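PDB 3KVU: fluoroacetyl-CoA thioesterase from Streptomyces cattleya, which hydrolyses fluoroacetyl-CoA to fluoroacetate and CoA before it can react with citrate synthase, and so confers fluoroacetate resistance. Local coordinates for residues 59-64 / 120-125. The protein carries 1 engineered substitution. Sequence-based numbering, arbitrary orientation.
Sequences PYLEPG and RAVIHL. With ACO (acetyl coenzyme *a), chain F.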
loop_
_atom_site.group_PDB
_atom_site.type_symbol
_atom_site.label_atom_id
_atom_site.label_comp_id
_atom_site.label_asym_id
_atom_site.label_seq_id
_atom_site.Cartn_x
_atom_site.Cartn_y
_atom_site.Cartn_z
ATOM N N PRO A 59 -22.452 1.699 5.330
ATOM C CA PRO A 59 -23.932 1.868 5.382
ATOM C C PRO A 59 -24.562 1.314 4.170
ATOM O O PRO A 59 -25.696 0.912 4.239
ATOM C CB PRO A 59 -24.184 3.403 5.306
ATOM C CG PRO A 59 -22.885 4.071 5.303
ATOM C CD PRO A 59 -21.750 3.008 5.315
ATOM N N TYR A 60 -23.855 1.316 3.052
ATOM C CA TYR A 60 -24.478 1.026 1.775
ATOM C C TYR A 60 -24.291 -0.399 1.232
ATOM O O TYR A 60 -24.566 -0.662 0.056
ATOM C CB TYR A 60 -23.932 1.983 0.740
ATOM C CG TYR A 60 -24.345 3.392 0.983
ATOM C CD1 TYR A 60 -25.368 3.974 0.238
ATOM C CD2 TYR A 60 -23.705 4.166 1.970
ATOM C CE1 TYR A 60 -25.759 5.324 0.478
ATOM C CE2 TYR A 60 -24.098 5.472 2.238
ATOM C CZ TYR A 60 -25.112 6.057 1.469
ATOM O OH TYR A 60 -25.505 7.373 1.714
ATOM N N LEU A 61 -23.772 -1.279 2.056
ATOM C CA LEU A 61 -23.580 -2.627 1.624
ATOM C C LEU A 61 -24.733 -3.465 2.181
ATOM O O LEU A 61 -25.006 -3.384 3.365
ATOM C CB LEU A 61 -22.237 -3.128 2.186
ATOM C CG LEU A 61 -20.923 -2.749 1.460
ATOM C CD1 LEU A 61 -19.801 -3.559 2.082
ATOM C CD2 LEU A 61 -20.932 -2.876 -0.041
ATOM N N GLU A 62 -25.391 -4.271 1.346
ATOM C CA GLU A 62 -26.377 -5.271 1.813
ATOM C C GLU A 62 -25.703 -6.282 2.693
ATOM O O GLU A 62 -24.506 -6.563 2.481
ATOM C CB GLU A 62 -26.895 -6.090 0.631
ATOM C CG GLU A 62 -27.301 -5.298 -0.536
ATOM C CD GLU A 62 -28.721 -4.826 -0.381
ATOM O OE1 GLU A 62 -29.298 -5.000 0.740
ATOM O OE2 GLU A 62 -29.259 -4.307 -1.385
ATOM N N PRO A 63 -26.467 -6.898 3.628
ATOM C CA PRO A 63 -25.940 -8.076 4.265
ATOM C C PRO A 63 -25.399 -9.117 3.210
ATOM O O PRO A 63 -25.942 -9.241 2.094
ATOM C CB PRO A 63 -27.147 -8.635 5.043
ATOM C CG PRO A 63 -28.069 -7.576 5.186
ATOM C CD PRO A 63 -27.834 -6.578 4.107
ATOM N N GLY A 64 -24.286 -9.748 3.557
ATOM C CA GLY A 64 -23.550 -10.645 2.629
ATOM C C GLY A 64 -22.674 -10.004 1.583
ATOM O O GLY A 64 -21.887 -10.693 0.923
ATOM N N ARG A 120 -12.588 0.415 -5.553
ATOM C CA ARG A 120 -12.998 -0.827 -4.891
ATOM C C ARG A 120 -14.060 -1.572 -5.684
ATOM O O ARG A 120 -14.732 -0.991 -6.534
ATOM C CB ARG A 120 -13.416 -0.689 -3.403
ATOM C CG ARG A 120 -12.608 0.292 -2.602
ATOM C CD ARG A 120 -12.991 0.277 -1.153
ATOM N NE ARG A 120 -12.952 -1.040 -0.517
ATOM C CZ ARG A 120 -11.859 -1.719 -0.145
ATOM N NH1 ARG A 120 -10.627 -1.228 -0.331
ATOM N NH2 ARG A 120 -11.985 -2.901 0.459
ATOM N N ALA A 121 -14.163 -2.875 -5.456
ATOM C CA ALA A 121 -15.190 -3.657 -6.151
ATOM C C ALA A 121 -16.127 -4.243 -5.117
ATOM O O ALA A 121 -15.651 -4.831 -4.127
ATOM C CB ALA A 121 -14.556 -4.765 -6.964
ATOM N N VAL A 122 -17.449 -4.066 -5.299
ATOM C CA VAL A 122 -18.351 -4.671 -4.316
ATOM C C VAL A 122 -18.434 -6.170 -4.618
ATOM O O VAL A 122 -18.614 -6.546 -5.771
ATOM C CB VAL A 122 -19.753 -4.063 -4.353
ATOM C CG1 VAL A 122 -20.644 -4.842 -3.464
ATOM C CG2 VAL A 122 -19.719 -2.643 -3.922
ATOM N N ILE A 123 -18.306 -7.004 -3.609
ATOM C CA ILE A 123 -18.401 -8.431 -3.844
ATOM C C ILE A 123 -19.442 -9.106 -2.940
ATOM O O ILE A 123 -19.862 -8.521 -1.950
ATOM C CB ILE A 123 -17.084 -9.134 -3.567
ATOM C CG1 ILE A 123 -16.600 -8.780 -2.134
ATOM C CG2 ILE A 123 -16.142 -8.909 -4.786
ATOM C CD1 ILE A 123 -15.719 -9.860 -1.394
ATOM N N HIS A 124 -19.778 -10.353 -3.292
ATOM C CA HIS A 124 -20.473 -11.267 -2.381
ATOM C C HIS A 124 -19.531 -12.151 -1.559
ATOM O O HIS A 124 -18.824 -13.033 -2.078
ATOM C CB HIS A 124 -21.473 -12.070 -3.226
ATOM C CG HIS A 124 -22.630 -11.256 -3.726
ATOM N ND1 HIS A 124 -22.760 -10.848 -5.045
ATOM C CD2 HIS A 124 -23.723 -10.788 -3.078
ATOM C CE1 HIS A 124 -23.870 -10.146 -5.171
ATOM N NE2 HIS A 124 -24.459 -10.078 -3.991
ATOM N N LEU A 125 -19.517 -11.957 -0.254
ATOM C CA LEU A 125 -18.493 -12.522 0.606
ATOM C C LEU A 125 -18.424 -14.066 0.668
ATOM O O LEU A 125 -17.343 -14.666 0.559
ATOM C CB LEU A 125 -18.690 -11.988 2.029
ATOM C CG LEU A 125 -18.083 -10.652 2.413
ATOM C CD1 LEU A 125 -18.357 -10.419 3.863
ATOM C CD2 LEU A 125 -16.585 -10.692 2.198
HETATM N N1A ACO F . -9.419 -14.449 -8.802
HETATM C C2A ACO F . -10.501 -14.451 -8.006
HETATM N N3A ACO F . -11.780 -14.492 -8.476
HETATM C C4A ACO F . -12.097 -14.533 -9.809
HETATM C C5A ACO F . -10.949 -14.533 -10.742
HETATM C C6A ACO F . -9.572 -14.488 -10.153
HETATM N N6A ACO F . -8.484 -14.484 -10.959
HETATM N N7A ACO F . -11.478 -14.571 -11.985
HETATM C C8A ACO F . -12.835 -14.598 -11.868
HETATM N N9A ACO F . -13.230 -14.599 -10.569
HETATM C C1B ACO F . -14.689 -14.590 -10.126
HETATM C C2B ACO F . -15.679 -15.757 -10.409
HETATM O O2B ACO F . -16.055 -15.997 -11.779
HETATM C C3B ACO F . -16.875 -15.398 -9.513
HETATM O O3B ACO F . -17.739 -14.436 -10.169
HETATM P P3B ACO F . -19.371 -14.394 -10.175
HETATM O O7A ACO F . -19.658 -15.886 -10.189
HETATM O O8A ACO F . -19.745 -13.608 -8.927
HETATM O O9A ACO F . -19.848 -13.664 -11.425
HETATM C C4B ACO F . -16.149 -14.824 -8.268
HETATM O O4B ACO F . -14.850 -14.348 -8.718
HETATM C C5B ACO F . -16.881 -13.824 -7.314
HETATM O O5B ACO F . -17.114 -12.487 -7.810
HETATM P P1A ACO F . -15.952 -11.391 -8.168
HETATM O O1A ACO F . -14.747 -11.856 -7.386
HETATM O O2A ACO F . -16.556 -10.047 -7.832
HETATM O O3A ACO F . -15.706 -11.485 -9.816
HETATM P P2A ACO F . -14.706 -10.788 -10.956
HETATM O O4A ACO F . -15.328 -9.506 -11.475
HETATM O O5A ACO F . -14.315 -11.841 -12.003
HETATM O O6A ACO F . -13.311 -10.267 -10.305
HETATM C CBP ACO F . -12.912 -9.225 -8.153
HETATM C CCP ACO F . -13.246 -9.009 -9.631
HETATM C CDP ACO F . -12.864 -8.036 -7.196
HETATM C CEP ACO F . -12.448 -10.598 -7.675
HETATM C CAP ACO F . -11.445 -8.778 -8.416
HETATM O OAP ACO F . -10.951 -8.805 -9.764
HETATM C C9P ACO F . -10.357 -9.368 -7.582
HETATM O O9P ACO F . -10.299 -10.478 -7.034
HETATM N N8P ACO F . -9.432 -8.433 -7.528
HETATM C C7P ACO F . -8.204 -8.471 -6.810
HETATM C C6P ACO F . -8.630 -9.082 -5.503
HETATM C C5P ACO F . -7.964 -8.282 -4.459
HETATM O O5P ACO F . -7.913 -7.077 -4.636
HETATM N N4P ACO F . -7.501 -8.931 -3.411
HETATM C C3P ACO F . -6.808 -8.303 -2.289
HETATM C C2P ACO F . -7.241 -6.868 -2.232
HETATM S S1P ACO F . -8.044 -6.771 -0.675
HETATM C C ACO F . -7.554 -5.391 0.046
HETATM O O ACO F . -6.947 -5.564 1.064
HETATM C CH3 ACO F . -7.868 -4.063 -0.536
#
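L61 and V122 meet where the loop after helix 42-57 of this hot-dog fold passes the end of strand 112-124, shortly before the chain enters the edge strand 65-75. In L61 a chi1 of -81° sets CG anti to the carbonyl carbon, and of the two methyls CD2 is the one that reaches the valine fork, 4.0 Å from V122 CG1 and 4.1 Å from V122 CG2. The two side chains run past one another in opposite senses. Branched aliphatic groups suit this place: V122 also touches M57 of helix 42-57, so the contact extends the apolar packing between helix and sheet. The backbone N of E62 is hydrogen-bonded to OE1 of E65, which begins strand 65-75. On strand 112-124, I123 points away from the loop, and its CG2 comes 3.3 Å from phosphate oxygen O2A of the bound acetyl-CoA; A121 places CB 3.7 Å from the ligand's CDP. The strand thus meets the bound acetyl-CoA through I123 and A121 and the loop through V122, while L125 packs on P37 of the second subunit. The loop then reaches G64, whose phi of +79° is a conformation glycine adopts readily. Its carbonyl points to where strand 112-124 gives way to helix 125-135, H124 being the N-cap residue and L125 the first helical one. G64 O accepts a hydrogen bond from L125 N at 2.9 Å, with an N-H...O angle of 167°, and L125 CB lies 3.6 Å from that same oxygen.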